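PDB 3C7L: regulator of G-protein signaling 16 from Mus musculus, which speeds GTP hydrolysis by G protein alpha subunits, driving them into their inactive GDP-bound form and so damping receptor signalling, including phototransduction. Local coordinates for residues Leu26-His36 with Glu46-Cys54; Val15-Leu25 with Tyr124-Tyr133. One frame throughout, in Å; residues are numbered along the deposited sequence.

Contact 1: Leu26-His36 with Glu46-Cys54; sequences LNSKNGVAAFH and ENLEFWLAC
Leu26, Val32, Phe35 and His36 meet Leu48, Glu49, Trp51 and Leu52 where two neighbouring helices of the all-helical RGS domain pack side by side. The short segments 29-36 and 46-54 run roughly antiparallel, at 144°, with their axes 10.7 Å apart at closest approach. Leu26 precedes helix 29-40 and packs at one end of the pair. Its side chain can be followed outward. CB sits above one face of the Trp51 indole, out beyond the CZ3-CH2 side. CG stands anti to the carbonyl carbon, and the two methyls then part. CD1 sits over the same face, 3.7 Å from the centroid of the six-membered ring and only 9° off its normal, a clear CH-pi contact. CD2 turns to Leu48 and lies 3.5 Å from its CD1. This methyl pair is tighter than usual; the two side chains point opposite ways and overlap at their ends.

The other methyl of Leu48, CD2, reaches the helix 29-36 itself. It touches CB of His36 at 3.8 Å, CG1 of Val32 and CD2 of the Phe35 ring. Leu48 thus spans the contact, with one methyl on Leu26 and the other on helix 29-36. Val32 CG1 also meets Leu52 CD1, at the longer distance of 4.3 Å. Phe35 continues the apolar layer toward Phe127. At the far end the contact turns polar. The imidazole and carboxylate planes lie at a small angle to each other. His36 NE2 donates to Glu49 OE2 at 2.8 Å, with an N-H...O angle of 168°. OE2 lies in the plane of the imidazole, while NE2 comes to it on the anti side, tilted somewhat out of the carboxylate plane.

Contact 2: Val15-Leu25 with Tyr124-Tyr133; sequences VLGWRESFDLL and YPRFLKSPAY
Tyr124 and Tyr133 each reach across to a backbone carbonyl of segment 15-25. This joins helices 15-20 and 22-25 to the end of helix 109-128 and to helix 131-134 in the RGS fold. Tyr124 OH donates to Trp18 O at 2.6 Å, in the carbonyl plane. Tyr133 OH donates to Val15 O at 2.7 Å, but from above the carbonyl plane, 50° out of it.

The inner side is tightly packed and largely aromatic. Phe22 CD1 and CB lie over one face of Tyr124, the two rings being oblique at 38°; CB makes a CH-pi contact, and CD1 is 3.6 Å from Tyr124 CD1. Leu25 splits its methyls: CD2 touches Tyr124 CE1, and CD1 touches Phe127 CE2. Trp18 and Tyr133 meet rim to rim, CE3 to CE1 at 3.5 Å. Leu128 CD2 covers one face of the Tyr133 ring.

The outer side is more exposed and lined by water. With CG between its backbone N and carbonyl carbon (chi1 57°), Arg19 carries its chain across Tyr133 at about a right angle. Its CB meets Leu128 CD1 at 3.9 Å. A water donates to both Arg19 O and Tyr124 OH, at 2.8 Å each. A phenylalanine in place of Tyr124 would probably leave Trp18 O without its hydroxyl donor and cost the water one of its acceptors.

The two phenols bring their hydroxyls to main-chain acceptors while their rings lie largely among apolar side chains. The fixing of helices 15-20 and 22-25 therefore probably relies on hydrogen bonds to backbone as well as on side-chain packing.

How the contacts relate
Contacts 1 and 2 are neighbours, with centres about 12 Å apart, and meet through side chains of both. Contact 2 brings together parts of the chain nearly a hundred residues apart; both segments of contact 1 fall between them. Segment 15-25 runs straight on into segment 26-36, as helix 22-25 leads into helix 29-40. The contacts touch directly: Phe35 CD1 lies 3.6 Å from Phe127 CG, and Gly31 CA lies 3.5 Å from Leu25 CD1. Trp18 CZ2 packs 3.2 Å from Gly31 N. Contact 1 is the more central, about 7 Å from the chain centre against about 16 Å for contact 2, centre to centre. No G protein is present in this structure.

Contact 1: Leu26-His36 with Glu46-Cys54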
loop_
_atom_site.group_PDB
_atom_site.type_symbol
_atom_site.label_atom_id
_atom_site.label_comp_id
_atom_site.label_asym_id
_atom_site.label_seq_id
_atom_site.Cartn_x
_atom_site.Cartn_y
_atom_site.Cartn_z
ATOM N N LEU A 26 -9.870 3.561 2.177
ATOM C CA LEU A 26 -8.505 3.872 2.598
ATOM C C LEU A 26 -8.330 5.206 3.325
ATOM O O LEU A 26 -7.263 5.477 3.877
ATOM C CB LEU A 26 -7.578 3.823 1.382
ATOM C CG LEU A 26 -7.537 2.445 0.714
ATOM C CD1 LEU A 26 -6.827 2.522 -0.617
ATOM C CD2 LEU A 26 -6.846 1.451 1.646
ATOM N N ASN A 27 -9.369 6.033 3.328
ATOM C CA ASN A 27 -9.320 7.330 3.998
ATOM C C ASN A 27 -10.166 7.275 5.268
ATOM O O ASN A 27 -10.357 8.280 5.952
ATOM C CB ASN A 27 -9.858 8.427 3.071
ATOM C CG ASN A 27 -9.742 9.821 3.674
ATOM O OD1 ASN A 27 -10.413 10.755 3.233
ATOM N ND2 ASN A 27 -8.880 9.968 4.678
ATOM N N SER A 28 -10.686 6.093 5.577
ATOM C CA SER A 28 -11.517 5.921 6.761
ATOM C C SER A 28 -10.725 5.285 7.900
ATOM O O SER A 28 -10.015 4.304 7.701
ATOM C CB SER A 28 -12.728 5.045 6.417
ATOM O OG SER A 28 -13.399 4.597 7.583
ATOM N N LYS A 29 -10.850 5.847 9.097
ATOM C CA LYS A 29 -10.149 5.313 10.254
ATOM C C LYS A 29 -10.621 3.896 10.561
ATOM O O LYS A 29 -9.806 2.977 10.695
ATOM C CB LYS A 29 -10.380 6.214 11.470
ATOM C CG LYS A 29 -10.044 5.565 12.801
ATOM C CD LYS A 29 -10.234 6.557 13.943
ATOM C CE LYS A 29 -10.710 5.867 15.208
ATOM N NZ LYS A 29 -9.802 4.774 15.624
ATOM N N ASN A 30 -11.936 3.718 10.671
ATOM C CA ASN A 30 -12.495 2.402 10.969
ATOM C C ASN A 30 -12.337 1.451 9.791
ATOM O O ASN A 30 -12.106 0.256 9.977
ATOM C CB ASN A 30 -13.980 2.508 11.348
ATOM C CG ASN A 30 -14.197 3.195 12.685
ATOM O OD1 ASN A 30 -13.373 3.086 13.593
ATOM N ND2 ASN A 30 -15.323 3.890 12.819
ATOM N N GLY A 31 -12.473 1.985 8.580
ATOM C CA GLY A 31 -12.327 1.166 7.390
ATOM C C GLY A 31 -10.928 0.577 7.298
ATOM O O GLY A 31 -10.763 -0.634 7.108
ATOM N N VAL A 32 -9.917 1.429 7.434
ATOM C CA VAL A 32 -8.535 0.964 7.374
ATOM C C VAL A 32 -8.238 -0.052 8.477
ATOM O O VAL A 32 -7.613 -1.079 8.222
ATOM C CB VAL A 32 -7.542 2.137 7.491
ATOM C CG1 VAL A 32 -6.125 1.614 7.628
ATOM C CG2 VAL A 32 -7.648 3.025 6.264
ATOM N N ALA A 33 -8.689 0.228 9.697
ATOM C CA ALA A 33 -8.445 -0.685 10.813
ATOM C C ALA A 33 -9.068 -2.051 10.555
ATOM O O ALA A 33 -8.441 -3.084 10.789
ATOM C CB ALA A 33 -8.996 -0.097 12.114
ATOM N N ALA A 34 -10.304 -2.054 10.068
ATOM C CA ALA A 34 -11.002 -3.303 9.784
ATOM C C ALA A 34 -10.329 -4.068 8.647
ATOM O O ALA A 34 -10.132 -5.286 8.729
ATOM C CB ALA A 34 -12.456 -3.016 9.429
ATOM N N PHE A 35 -9.975 -3.347 7.587
ATOM C CA PHE A 35 -9.338 -3.975 6.438
ATOM C C PHE A 35 -7.938 -4.487 6.794
ATOM O O PHE A 35 -7.527 -5.537 6.317
ATOM C CB PHE A 35 -9.273 -2.993 5.256
ATOM C CG PHE A 35 -8.827 -3.624 3.960
ATOM C CD1 PHE A 35 -9.371 -4.835 3.535
ATOM C CD2 PHE A 35 -7.878 -3.000 3.153
ATOM C CE1 PHE A 35 -8.975 -5.418 2.321
ATOM C CE2 PHE A 35 -7.474 -3.569 1.938
ATOM C CZ PHE A 35 -8.023 -4.779 1.521
ATOM N N HIS A 36 -7.215 -3.754 7.636
ATOM C CA HIS A 36 -5.873 -4.173 8.030
ATOM C C HIS A 36 -5.946 -5.515 8.757
ATOM O O HIS A 36 -5.166 -6.424 8.481
ATOM C CB HIS A 36 -5.212 -3.112 8.927
ATOM C CG HIS A 36 -3.774 -3.397 9.245
ATOM N ND1 HIS A 36 -3.385 -4.145 10.335
ATOM C CD2 HIS A 36 -2.636 -3.076 8.586
ATOM C CE1 HIS A 36 -2.069 -4.276 10.333
ATOM N NE2 HIS A 36 -1.591 -3.637 9.282
ATOM N N GLU A 46 0.918 -6.191 4.544
ATOM C CA GLU A 46 2.037 -5.391 4.059
ATOM C C GLU A 46 1.621 -4.582 2.831
ATOM O O GLU A 46 2.176 -3.519 2.574
ATOM C CB GLU A 46 3.230 -6.278 3.689
ATOM C CG GLU A 46 2.977 -7.193 2.507
ATOM C CD GLU A 46 2.502 -8.575 2.921
ATOM O OE1 GLU A 46 1.918 -8.711 4.022
ATOM O OE2 GLU A 46 2.707 -9.525 2.131
ATOM N N ASN A 47 0.655 -5.089 2.069
ATOM C CA ASN A 47 0.188 -4.372 0.880
ATOM C C ASN A 47 -0.422 -3.034 1.282
ATOM O O ASN A 47 -0.171 -2.000 0.650
ATOM C CB ASN A 47 -0.855 -5.196 0.113
ATOM C CG ASN A 47 -0.262 -6.439 -0.520
ATOM O OD1 ASN A 47 0.912 -6.451 -0.903
ATOM N ND2 ASN A 47 -1.074 -7.487 -0.652
ATOM N N LEU A 48 -1.234 -3.062 2.337
ATOM C CA LEU A 48 -1.884 -1.856 2.828
ATOM C C LEU A 48 -0.891 -0.918 3.519
ATOM O O LEU A 48 -0.967 0.296 3.359
ATOM C CB LEU A 48 -3.009 -2.229 3.805
ATOM C CG LEU A 48 -3.718 -1.071 4.513
ATOM C CD1 LEU A 48 -4.340 -0.128 3.488
ATOM C CD2 LEU A 48 -4.781 -1.628 5.441
ATOM N N GLU A 49 0.037 -1.482 4.288
ATOM C CA GLU A 49 1.028 -0.671 4.989
ATOM C C GLU A 49 1.913 0.062 3.991
ATOM O O GLU A 49 2.260 1.227 4.186
ATOM C CB GLU A 49 1.871 -1.562 5.914
ATOM C CG GLU A 49 1.033 -2.160 7.037
ATOM C CD GLU A 49 1.773 -3.165 7.899
ATOM O OE1 GLU A 49 2.907 -3.566 7.548
ATOM O OE2 GLU A 49 1.197 -3.561 8.932
ATOM N N PHE A 50 2.265 -0.625 2.911
ATOM C CA PHE A 50 3.096 -0.039 1.870
ATOM C C PHE A 50 2.355 1.097 1.167
ATOM O O PHE A 50 2.924 2.166 0.941
ATOM C CB PHE A 50 3.494 -1.111 0.850
ATOM C CG PHE A 50 4.139 -0.562 -0.390
ATOM C CD1 PHE A 50 5.294 0.209 -0.309
ATOM C CD2 PHE A 50 3.592 -0.815 -1.642
ATOM C CE1 PHE A 50 5.893 0.721 -1.458
ATOM C CE2 PHE A 50 4.178 -0.311 -2.789
ATOM C CZ PHE A 50 5.333 0.460 -2.700
ATOM N N TRP A 51 1.090 0.863 0.823
ATOM C CA TRP A 51 0.292 1.880 0.142
ATOM C C TRP A 51 0.230 3.144 0.993
ATOM O O TRP A 51 0.489 4.240 0.507
ATOM C CB TRP A 51 -1.126 1.357 -0.123
ATOM C CG TRP A 51 -1.947 2.237 -1.035
ATOM C CD1 TRP A 51 -2.037 2.153 -2.392
ATOM C CD2 TRP A 51 -2.775 3.342 -0.646
ATOM N NE1 TRP A 51 -2.870 3.136 -2.877
ATOM C CE2 TRP A 51 -3.334 3.880 -1.826
ATOM C CE3 TRP A 51 -3.095 3.933 0.587
ATOM C CZ2 TRP A 51 -4.201 4.981 -1.812
ATOM C CZ3 TRP A 51 -3.960 5.027 0.601
ATOM C CH2 TRP A 51 -4.500 5.537 -0.592
ATOM N N LEU A 52 -0.103 2.991 2.268
ATOM C CA LEU A 52 -0.186 4.132 3.179
ATOM C C LEU A 52 1.166 4.836 3.338
ATOM O O LEU A 52 1.221 6.057 3.494
ATOM C CB LEU A 52 -0.685 3.679 4.552
ATOM C CG LEU A 52 -2.109 3.124 4.650
ATOM C CD1 LEU A 52 -2.271 2.423 5.981
ATOM C CD2 LEU A 52 -3.128 4.243 4.513
ATOM N N ALA A 53 2.251 4.071 3.302
ATOM C CA ALA A 53 3.586 4.649 3.440
ATOM C C ALA A 53 3.918 5.509 2.227
ATOM O O ALA A 53 4.613 6.519 2.348
ATOM C CB ALA A 53 4.625 3.544 3.602
ATOM N N CYS A 54 3.420 5.104 1.061
ATOM C CA CYS A 54 3.648 5.850 -0.172
ATOM C C CYS A 54 2.899 7.177 -0.127
ATOM O O CYS A 54 3.389 8.192 -0.618
ATOM C CB CYS A 54 3.170 5.051 -1.387
ATOM S SG CYS A 54 4.192 3.622 -1.804
#

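Contact 2: Val15-Leu25 with Tyr124-Tyr133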
loop_
_atom_site.group_PDB
_atom_site.type_symbol
_atom_site.label_atom_id
_atom_site.label_comp_id
_atom_site.label_asym_id
_atom_site.label_seq_id
_atom_site.Cartn_x
_atom_site.Cartn_y
_atom_site.Cartn_z
ATOM N N VAL A 15 -19.599 4.008 5.919
ATOM C CA VAL A 15 -19.454 2.602 5.561
ATOM C C VAL A 15 -19.914 2.370 4.118
ATOM O O VAL A 15 -19.410 1.480 3.426
ATOM C CB VAL A 15 -20.252 1.711 6.544
ATOM C CG1 VAL A 15 -20.182 0.257 6.126
ATOM C CG2 VAL A 15 -19.682 1.871 7.943
ATOM N N LEU A 16 -20.858 3.187 3.664
ATOM C CA LEU A 16 -21.373 3.087 2.304
ATOM C C LEU A 16 -20.247 3.460 1.347
ATOM O O LEU A 16 -20.037 2.806 0.324
ATOM C CB LEU A 16 -22.560 4.042 2.121
ATOM C CG LEU A 16 -23.428 3.975 0.858
ATOM C CD1 LEU A 16 -24.583 4.958 0.977
ATOM C CD2 LEU A 16 -22.621 4.304 -0.360
ATOM N N GLY A 17 -19.512 4.514 1.688
ATOM C CA GLY A 17 -18.419 4.934 0.834
ATOM C C GLY A 17 -17.363 3.861 0.613
ATOM O O GLY A 17 -16.758 3.799 -0.455
ATOM N N TRP A 18 -17.135 3.014 1.612
ATOM C CA TRP A 18 -16.125 1.965 1.489
ATOM C C TRP A 18 -16.371 1.034 0.305
ATOM O O TRP A 18 -15.419 0.509 -0.282
ATOM C CB TRP A 18 -16.044 1.117 2.764
ATOM C CG TRP A 18 -15.782 1.865 4.034
ATOM C CD1 TRP A 18 -15.610 3.211 4.190
ATOM C CD2 TRP A 18 -15.749 1.301 5.348
ATOM N NE1 TRP A 18 -15.481 3.521 5.526
ATOM C CE2 TRP A 18 -15.565 2.364 6.257
ATOM C CE3 TRP A 18 -15.862 -0.005 5.845
ATOM C CZ2 TRP A 18 -15.498 2.162 7.639
ATOM C CZ3 TRP A 18 -15.796 -0.206 7.219
ATOM C CH2 TRP A 18 -15.617 0.872 8.098
ATOM N N ARG A 19 -17.632 0.792 -0.043
ATOM C CA ARG A 19 -17.882 -0.077 -1.186
ATOM C C ARG A 19 -18.099 0.702 -2.478
ATOM O O ARG A 19 -18.135 0.119 -3.556
ATOM C CB ARG A 19 -19.046 -1.036 -0.909
ATOM C CG ARG A 19 -20.350 -0.396 -0.544
ATOM C CD ARG A 19 -21.206 -1.388 0.240
ATOM N NE ARG A 19 -22.531 -1.559 -0.342
ATOM C CZ ARG A 19 -23.370 -0.563 -0.602
ATOM N NH1 ARG A 19 -23.031 0.689 -0.330
ATOM N NH2 ARG A 19 -24.548 -0.819 -1.146
ATOM N N GLU A 20 -18.232 2.021 -2.377
ATOM C CA GLU A 20 -18.392 2.836 -3.578
ATOM C C GLU A 20 -17.012 3.126 -4.169
ATOM O O GLU A 20 -16.870 3.311 -5.378
ATOM C CB GLU A 20 -19.063 4.174 -3.265
ATOM C CG GLU A 20 -20.516 4.109 -2.858
ATOM C CD GLU A 20 -21.106 5.498 -2.686
ATOM O OE1 GLU A 20 -20.416 6.362 -2.109
ATOM O OE2 GLU A 20 -22.258 5.726 -3.116
ATOM N N SER A 21 -16.001 3.169 -3.305
ATOM C CA SER A 21 -14.638 3.465 -3.737
ATOM C C SER A 21 -13.574 2.961 -2.777
ATOM O O SER A 21 -13.637 3.223 -1.579
ATOM C CB SER A 21 -14.466 4.976 -3.902
ATOM O OG SER A 21 -13.101 5.311 -4.077
ATOM N N PHE A 22 -12.582 2.256 -3.308
ATOM C CA PHE A 22 -11.493 1.747 -2.486
ATOM C C PHE A 22 -10.758 2.933 -1.841
ATOM O O PHE A 22 -10.235 2.834 -0.727
ATOM C CB PHE A 22 -10.545 0.913 -3.356
ATOM C CG PHE A 22 -9.492 0.168 -2.579
ATOM C CD1 PHE A 22 -9.787 -0.398 -1.340
ATOM C CD2 PHE A 22 -8.212 0.010 -3.095
ATOM C CE1 PHE A 22 -8.819 -1.110 -0.627
ATOM C CE2 PHE A 22 -7.237 -0.699 -2.390
ATOM C CZ PHE A 22 -7.540 -1.259 -1.154
ATOM N N ASP A 23 -10.743 4.064 -2.538
ATOM C CA ASP A 23 -10.091 5.261 -2.023
ATOM C C ASP A 23 -10.801 5.805 -0.783
ATOM O O ASP A 23 -10.154 6.345 0.118
ATOM C CB ASP A 23 -10.026 6.328 -3.117
ATOM C CG ASP A 23 -9.141 5.910 -4.274
ATOM O OD1 ASP A 23 -7.905 5.900 -4.102
ATOM O OD2 ASP A 23 -9.677 5.569 -5.347
ATOM N N LEU A 24 -12.122 5.666 -0.733
ATOM C CA LEU A 24 -12.872 6.139 0.425
ATOM C C LEU A 24 -12.610 5.211 1.611
ATOM O O LEU A 24 -12.510 5.660 2.750
ATOM C CB LEU A 24 -14.373 6.200 0.119
ATOM C CG LEU A 24 -14.818 7.293 -0.858
ATOM C CD1 LEU A 24 -16.345 7.341 -0.910
ATOM C CD2 LEU A 24 -14.260 8.631 -0.424
ATOM N N LEU A 25 -12.503 3.913 1.345
ATOM C CA LEU A 25 -12.214 2.964 2.412
ATOM C C LEU A 25 -10.852 3.296 3.034
ATOM O O LEU A 25 -10.703 3.321 4.257
ATOM C CB LEU A 25 -12.186 1.531 1.868
ATOM C CG LEU A 25 -11.731 0.433 2.841
ATOM C CD1 LEU A 25 -12.687 0.348 4.018
ATOM C CD2 LEU A 25 -11.678 -0.905 2.116
ATOM N N TYR A 124 -9.900 -6.853 -1.317
ATOM C CA TYR A 124 -10.864 -5.787 -1.036
ATOM C C TYR A 124 -12.290 -6.308 -1.218
ATOM O O TYR A 124 -13.119 -6.176 -0.319
ATOM C CB TYR A 124 -10.574 -4.577 -1.936
ATOM C CG TYR A 124 -11.673 -3.536 -2.060
ATOM C CD1 TYR A 124 -12.253 -2.940 -0.931
ATOM C CD2 TYR A 124 -12.087 -3.099 -3.320
ATOM C CE1 TYR A 124 -13.219 -1.929 -1.063
ATOM C CE2 TYR A 124 -13.043 -2.098 -3.462
ATOM C CZ TYR A 124 -13.601 -1.516 -2.335
ATOM O OH TYR A 124 -14.525 -0.515 -2.504
ATOM N N PRO A 125 -12.597 -6.906 -2.380
ATOM C CA PRO A 125 -13.951 -7.427 -2.577
ATOM C C PRO A 125 -14.302 -8.527 -1.576
ATOM O O PRO A 125 -15.451 -8.642 -1.166
ATOM C CB PRO A 125 -13.916 -7.941 -4.011
ATOM C CG PRO A 125 -12.988 -6.984 -4.672
ATOM C CD PRO A 125 -11.865 -6.884 -3.659
ATOM N N ARG A 126 -13.326 -9.339 -1.181
ATOM C CA ARG A 126 -13.614 -10.396 -0.218
ATOM C C ARG A 126 -13.858 -9.800 1.168
ATOM O O ARG A 126 -14.640 -10.335 1.959
ATOM C CB ARG A 126 -12.483 -11.440 -0.182
ATOM C CG ARG A 126 -12.476 -12.333 -1.424
ATOM C CD ARG A 126 -11.481 -13.484 -1.364
ATOM N NE ARG A 126 -10.087 -13.051 -1.426
ATOM C CZ ARG A 126 -9.307 -12.874 -0.366
ATOM N NH1 ARG A 126 -9.778 -13.089 0.856
ATOM N NH2 ARG A 126 -8.045 -12.500 -0.531
ATOM N N PHE A 127 -13.201 -8.681 1.452
ATOM C CA PHE A 127 -13.374 -7.998 2.733
ATOM C C PHE A 127 -14.810 -7.510 2.839
ATOM O O PHE A 127 -15.433 -7.596 3.903
ATOM C CB PHE A 127 -12.441 -6.780 2.839
ATOM C CG PHE A 127 -12.820 -5.813 3.944
ATOM C CD1 PHE A 127 -12.742 -6.194 5.281
ATOM C CD2 PHE A 127 -13.268 -4.527 3.639
ATOM C CE1 PHE A 127 -13.105 -5.312 6.303
ATOM C CE2 PHE A 127 -13.634 -3.636 4.656
ATOM C CZ PHE A 127 -13.551 -4.031 5.988
ATOM N N LEU A 128 -15.324 -6.978 1.734
ATOM C CA LEU A 128 -16.685 -6.455 1.707
ATOM C C LEU A 128 -17.729 -7.544 1.889
ATOM O O LEU A 128 -18.844 -7.273 2.330
ATOM C CB LEU A 128 -16.938 -5.710 0.396
ATOM C CG LEU A 128 -16.053 -4.482 0.159
ATOM C CD1 LEU A 128 -16.400 -3.868 -1.199
ATOM C CD2 LEU A 128 -16.256 -3.465 1.281
ATOM N N LYS A 129 -17.368 -8.777 1.556
ATOM C CA LYS A 129 -18.293 -9.896 1.686
ATOM C C LYS A 129 -18.025 -10.720 2.941
ATOM O O LYS A 129 -18.479 -11.857 3.053
ATOM C CB LYS A 129 -18.206 -10.785 0.440
ATOM C CG LYS A 129 -18.647 -10.070 -0.824
ATOM C CD LYS A 129 -18.274 -10.839 -2.079
ATOM C CE LYS A 129 -18.579 -10.009 -3.317
ATOM N NZ LYS A 129 -17.983 -10.598 -4.550
ATOM N N SER A 130 -17.294 -10.139 3.888
ATOM C CA SER A 130 -16.967 -10.829 5.132
ATOM C C SER A 130 -17.717 -10.193 6.298
ATOM O O SER A 130 -18.253 -9.092 6.176
ATOM C CB SER A 130 -15.472 -10.729 5.407
ATOM O OG SER A 130 -15.144 -9.417 5.818
ATOM N N PRO A 131 -17.767 -10.882 7.445
ATOM C CA PRO A 131 -18.470 -10.311 8.594
ATOM C C PRO A 131 -17.842 -8.995 9.036
ATOM O O PRO A 131 -18.535 -8.113 9.541
ATOM C CB PRO A 131 -18.328 -11.397 9.654
ATOM C CG PRO A 131 -18.332 -12.657 8.833
ATOM C CD PRO A 131 -17.402 -12.286 7.701
ATOM N N ALA A 132 -16.528 -8.872 8.844
ATOM C CA ALA A 132 -15.790 -7.673 9.242
ATOM C C ALA A 132 -16.398 -6.406 8.648
ATOM O O ALA A 132 -16.349 -5.342 9.263
ATOM C CB ALA A 132 -14.321 -7.800 8.838
ATOM N N TYR A 133 -16.968 -6.519 7.452
ATOM C CA TYR A 133 -17.610 -5.374 6.822
ATOM C C TYR A 133 -19.127 -5.470 6.978
ATOM O O TYR A 133 -19.783 -4.506 7.377
ATOM C CB TYR A 133 -17.278 -5.301 5.326
ATOM C CG TYR A 133 -18.021 -4.175 4.639
ATOM C CD1 TYR A 133 -17.634 -2.846 4.819
ATOM C CD2 TYR A 133 -19.168 -4.431 3.890
ATOM C CE1 TYR A 133 -18.375 -1.802 4.275
ATOM C CE2 TYR A 133 -19.916 -3.394 3.344
ATOM C CZ TYR A 133 -19.516 -2.085 3.540
ATOM O OH TYR A 133 -20.264 -1.062 3.004
HETATM O O HOH W 1 -15.714 -0.063 -4.964
#